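Local coordinates for protein putative phosphosugar isomerase (PDB 3FJ1) that is a putative phosphosugar isomerase built from two SIS domains and probably binds phosphorylated sugars or related carbohydrate derivatives, at residues Ile140-Ala144 against Thr158-Ala162; Ala190-Trp195 against Val314-Met319. All coordinates share one frame; numbering follows the deposited sequence.

How the interactions relate
Each interaction ties a helix to a chain segment that leaves a strand or a helix, and each belongs to a different half of this two-domain SIS protein. In interaction 1, the end of strand 138-141, an outermost strand of the first parallel sheet, packs on helix 153-171; in interaction 2, the turn after helix 183-191 packs on helix 308-326, near the chain's end. The centres are about 20 Å apart and the nearest atoms about 8 Å, without touching. Still, the two helices meet: Val161 of interaction 1 rests on Leu310, and Val314 of interaction 2 on Val157. Helix 8-41 touches both contacts. The first is mostly apolar, the second also hydrogen-bonded.

Interaction 1: Ile140-Ala144 against Thr158-Ala162; sequences IDIHA and TSAVA
Ile142 meets Thr158 at the centre of this contact, their side chains crossing at about a right angle. The CD1 methyl of Ile142 touches two hydroxyls of the helix, 3.4 Å from OG1 of Thr158 and 3.3 Å from OG of Ser159. Its other branch, CG2, turns along the helix to Ala162, whose CB lies 4.0 Å away. Ile142 holds CG1 between its own backbone N and carbonyl carbon (chi1 72°), and this torsion sends one branch to the hydroxyls and the other to the alanine. Ile140 adds its CG2, also 4.0 Å from CB of Ala162. Alanine suits that position because its short side chain lets two branched neighbours lie close to the helix backbone. Farther along, CB of Ala144 comes within 3.4 Å of OG1 of Thr158.

The hydroxyls facing these methyls have polar partners in their own helix: Thr158 OG1 bonds to the carbonyl of Lys154 and Ser159 OG to that of Thr155, so both can be buried beside hydrocarbon. Cutting Ile142 back to an alanine here keeps CB but removes CG1, CG2 and CD1, which would probably open a gap against the helix, leaving both hydroxyls without the CD1 methyl and Ala162 with Ile140 as its remaining neighbour across the contact. The chain beyond the strand is shaped by an Asx turn, in which OD1 of Asp141 accepts from the backbone N of His143 at 2.9 Å, the donor standing above the carboxylate plane. Backbone bonds join Ile140 and Ile142 to the neighbouring strand 120-125, and Asn126 receives the N-H of Ala144. A helix that follows an outermost strand of a parallel sheet and packs back on it is characteristic of the three-layered alpha/beta SIS fold.

Interaction 2: Ala190-Trp195 against Val314-Met319; sequences ASRIDW and VSFYSM
Trp195 lays its indole over Ser315, whose CB stands 3.6 Å above one ring face, offset toward the rim. The six-membered ring continues along the helix, bringing CZ3 to 3.6 Å from CA of Phe316; CZ3 itself lies near the plane of the phenylalanine ring, at its edge. Met319, a selenomethionine, crosses the tryptophan at about a right angle and puts its CG 3.8 Å from CB of Trp195. At the other end, CG1 of Val314 packs on Ala190 and Ser191, where small residues let the two backbones approach.

Two serines hold the turn. With OG turned away from its carbonyl carbon (chi1 -69°), Ser315 donates to O of Ala190 at 2.9 Å, tilted 24° from the carbonyl plane. Ser318 swings OG anti to its backbone N (chi1 177°) and donates to O of Ile193 at 2.7 Å, from above the carbonyl plane.

Ser318 OG also bonds to Arg10, which reaches O of Ser191 as well, while Trp195 NE1 binds the carbonyl of Glu298. Buried carbonyls where helix 183-191 gives way to loop thus find donors in short side chains, and the wide indole, with Val314 and Met319, supplies apolar surface.

Interaction 1: Ile140-Ala144 against Thr158-Ala162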
# COMPACT_ATOMS: atom_id res chain seq x y z
N ILE A 140 18.71 -6.89 14.65
CA ILE A 140 18.40 -6.09 15.81
C ILE A 140 17.20 -6.73 16.52
O ILE A 140 16.07 -6.77 15.99
CB ILE A 140 18.09 -4.63 15.43
CG1 ILE A 140 19.36 -3.97 14.88
CG2 ILE A 140 17.55 -3.88 16.63
CD1 ILE A 140 19.14 -2.67 14.18
N ASP A 141 17.46 -7.25 17.72
CA ASP A 141 16.42 -7.81 18.57
C ASP A 141 15.56 -6.64 19.12
O ASP A 141 16.08 -5.72 19.78
CB ASP A 141 17.09 -8.57 19.71
CG ASP A 141 16.12 -9.34 20.60
OD1 ASP A 141 14.91 -9.04 20.69
OD2 ASP A 141 16.64 -10.25 21.29
N ILE A 142 14.27 -6.68 18.82
CA ILE A 142 13.33 -5.62 19.26
C ILE A 142 12.91 -5.66 20.74
O ILE A 142 12.30 -4.70 21.25
CB ILE A 142 12.09 -5.55 18.32
CG1 ILE A 142 11.13 -6.75 18.52
CG2 ILE A 142 12.58 -5.38 16.83
CD1 ILE A 142 9.83 -6.68 17.69
N HIS A 143 13.26 -6.73 21.44
CA HIS A 143 12.96 -6.83 22.87
C HIS A 143 11.49 -6.58 23.24
O HIS A 143 11.18 -5.92 24.22
CB HIS A 143 13.90 -5.89 23.67
CG HIS A 143 15.34 -6.27 23.60
ND1 HIS A 143 16.18 -5.88 22.57
CD2 HIS A 143 16.10 -7.02 24.42
CE1 HIS A 143 17.38 -6.37 22.77
NE2 HIS A 143 17.36 -7.07 23.89
N ALA A 144 10.58 -7.13 22.44
CA ALA A 144 9.15 -7.02 22.67
C ALA A 144 8.74 -8.04 23.73
O ALA A 144 7.76 -7.84 24.44
CB ALA A 144 8.38 -7.31 21.39
N THR A 158 7.82 -1.64 19.56
CA THR A 158 9.26 -1.91 19.63
C THR A 158 9.94 -2.04 18.26
O THR A 158 11.09 -1.62 18.11
CB THR A 158 9.59 -3.15 20.49
OG1 THR A 158 8.97 -4.32 19.95
CG2 THR A 158 9.17 -2.94 21.97
N SER A 159 9.24 -2.60 17.28
CA SER A 159 9.78 -2.66 15.90
C SER A 159 10.07 -1.24 15.39
O SER A 159 11.16 -0.94 14.84
CB SER A 159 8.82 -3.40 14.96
OG SER A 159 8.76 -4.81 15.25
N ALA A 160 9.08 -0.36 15.54
CA ALA A 160 9.23 1.00 15.12
C ALA A 160 10.33 1.72 15.90
O ALA A 160 11.15 2.41 15.29
CB ALA A 160 7.87 1.76 15.18
N VAL A 161 10.38 1.52 17.22
CA VAL A 161 11.41 2.15 18.03
C VAL A 161 12.81 1.69 17.61
O VAL A 161 13.70 2.53 17.45
CB VAL A 161 11.17 1.93 19.53
CG1 VAL A 161 12.38 2.34 20.32
CG2 VAL A 161 9.92 2.74 19.97
N ALA A 162 12.97 0.38 17.41
CA ALA A 162 14.25 -0.18 16.93
C ALA A 162 14.71 0.50 15.64
O ALA A 162 15.89 0.89 15.52
CB ALA A 162 14.18 -1.69 16.77

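Interaction 2: Ala190-Trp195 against Val314-Met319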
# COMPACT_ATOMS: atom_id res chain seq x y z
N ALA A 190 0.56 8.00 27.52
CA ALA A 190 -0.35 7.62 26.45
C ALA A 190 -1.24 6.41 26.75
O ALA A 190 -2.39 6.36 26.30
CB ALA A 190 0.49 7.34 25.15
N SER A 191 -0.74 5.42 27.49
CA SER A 191 -1.51 4.23 27.77
C SER A 191 -2.63 4.52 28.78
O SER A 191 -3.51 3.69 28.95
CB SER A 191 -0.62 3.12 28.31
OG SER A 191 -0.11 3.42 29.60
N ARG A 192 -2.56 5.66 29.46
CA ARG A 192 -3.60 6.04 30.45
C ARG A 192 -4.77 6.83 29.80
O ARG A 192 -5.63 7.36 30.52
CB ARG A 192 -2.95 6.80 31.61
CG ARG A 192 -1.96 5.93 32.42
CD ARG A 192 -1.44 6.63 33.72
NE ARG A 192 -0.41 7.65 33.46
CZ ARG A 192 0.92 7.46 33.47
NH1 ARG A 192 1.46 6.26 33.78
NH2 ARG A 192 1.76 8.48 33.20
N ILE A 193 -4.81 6.88 28.47
CA ILE A 193 -5.84 7.58 27.72
C ILE A 193 -6.68 6.49 27.02
O ILE A 193 -6.11 5.51 26.52
CB ILE A 193 -5.21 8.49 26.66
CG1 ILE A 193 -4.46 9.63 27.36
CG2 ILE A 193 -6.29 8.99 25.69
CD1 ILE A 193 -3.57 10.44 26.46
N ASP A 194 -8.01 6.59 27.09
CA ASP A 194 -8.83 5.60 26.40
C ASP A 194 -10.05 6.15 25.67
O ASP A 194 -10.88 5.39 25.21
CB ASP A 194 -9.14 4.40 27.31
CG ASP A 194 -9.94 4.75 28.52
OD1 ASP A 194 -10.66 5.78 28.50
OD2 ASP A 194 -9.91 3.95 29.47
N TRP A 195 -10.09 7.47 25.51
CA TRP A 195 -11.05 8.13 24.61
C TRP A 195 -12.50 7.65 24.73
O TRP A 195 -13.09 7.20 23.73
CB TRP A 195 -10.59 8.02 23.14
CG TRP A 195 -9.26 8.65 22.84
CD1 TRP A 195 -8.71 9.74 23.46
CD2 TRP A 195 -8.34 8.28 21.79
NE1 TRP A 195 -7.51 10.04 22.90
CE2 TRP A 195 -7.26 9.18 21.86
CE3 TRP A 195 -8.34 7.30 20.80
CZ2 TRP A 195 -6.16 9.10 20.99
CZ3 TRP A 195 -7.26 7.22 19.96
CH2 TRP A 195 -6.17 8.12 20.06
N VAL A 314 -0.47 4.02 20.88
CA VAL A 314 -0.65 3.45 22.23
C VAL A 314 -2.02 3.89 22.80
O VAL A 314 -2.78 3.06 23.37
CB VAL A 314 0.53 3.76 23.17
CG1 VAL A 314 0.18 3.38 24.62
CG2 VAL A 314 1.84 2.98 22.69
N SER A 315 -2.35 5.17 22.65
CA SER A 315 -3.66 5.66 23.09
C SER A 315 -4.80 4.94 22.34
O SER A 315 -5.83 4.58 22.91
CB SER A 315 -3.75 7.17 22.96
OG SER A 315 -2.88 7.82 23.90
N PHE A 316 -4.60 4.75 21.04
CA PHE A 316 -5.59 4.04 20.24
C PHE A 316 -5.79 2.61 20.74
O PHE A 316 -6.93 2.14 20.86
CB PHE A 316 -5.19 4.02 18.75
CG PHE A 316 -6.13 3.21 17.89
CD1 PHE A 316 -7.29 3.75 17.43
CD2 PHE A 316 -5.83 1.90 17.55
CE1 PHE A 316 -8.15 2.99 16.64
CE2 PHE A 316 -6.70 1.15 16.78
CZ PHE A 316 -7.83 1.69 16.32
N TYR A 317 -4.68 1.91 20.98
CA TYR A 317 -4.73 0.52 21.46
C TYR A 317 -5.55 0.43 22.75
O TYR A 317 -6.37 -0.47 22.95
CB TYR A 317 -3.33 -0.02 21.74
CG TYR A 317 -2.42 -0.28 20.53
CD1 TYR A 317 -2.92 -0.73 19.30
CD2 TYR A 317 -1.04 -0.18 20.67
CE1 TYR A 317 -2.06 -1.01 18.23
CE2 TYR A 317 -0.17 -0.46 19.60
CZ TYR A 317 -0.69 -0.88 18.40
OH TYR A 317 0.20 -1.15 17.36
N SER A 318 -5.26 1.38 23.63
CA SER A 318 -5.94 1.52 24.91
C SER A 318 -7.45 1.77 24.70
O SER A 318 -8.26 1.13 25.35
CB SER A 318 -5.28 2.65 25.71
OG SER A 318 -5.96 2.85 26.94
N MSE A 319 -7.82 2.66 23.79
CA MSE A 319 -9.24 2.88 23.45
C MSE A 319 -9.93 1.59 22.98
O MSE A 319 -11.00 1.19 23.50
CB MSE A 319 -9.39 3.99 22.42
CG MSE A 319 -10.82 4.39 22.06
SE MSE A 319 -11.66 3.17 20.79
CE MSE A 319 -10.69 3.77 19.18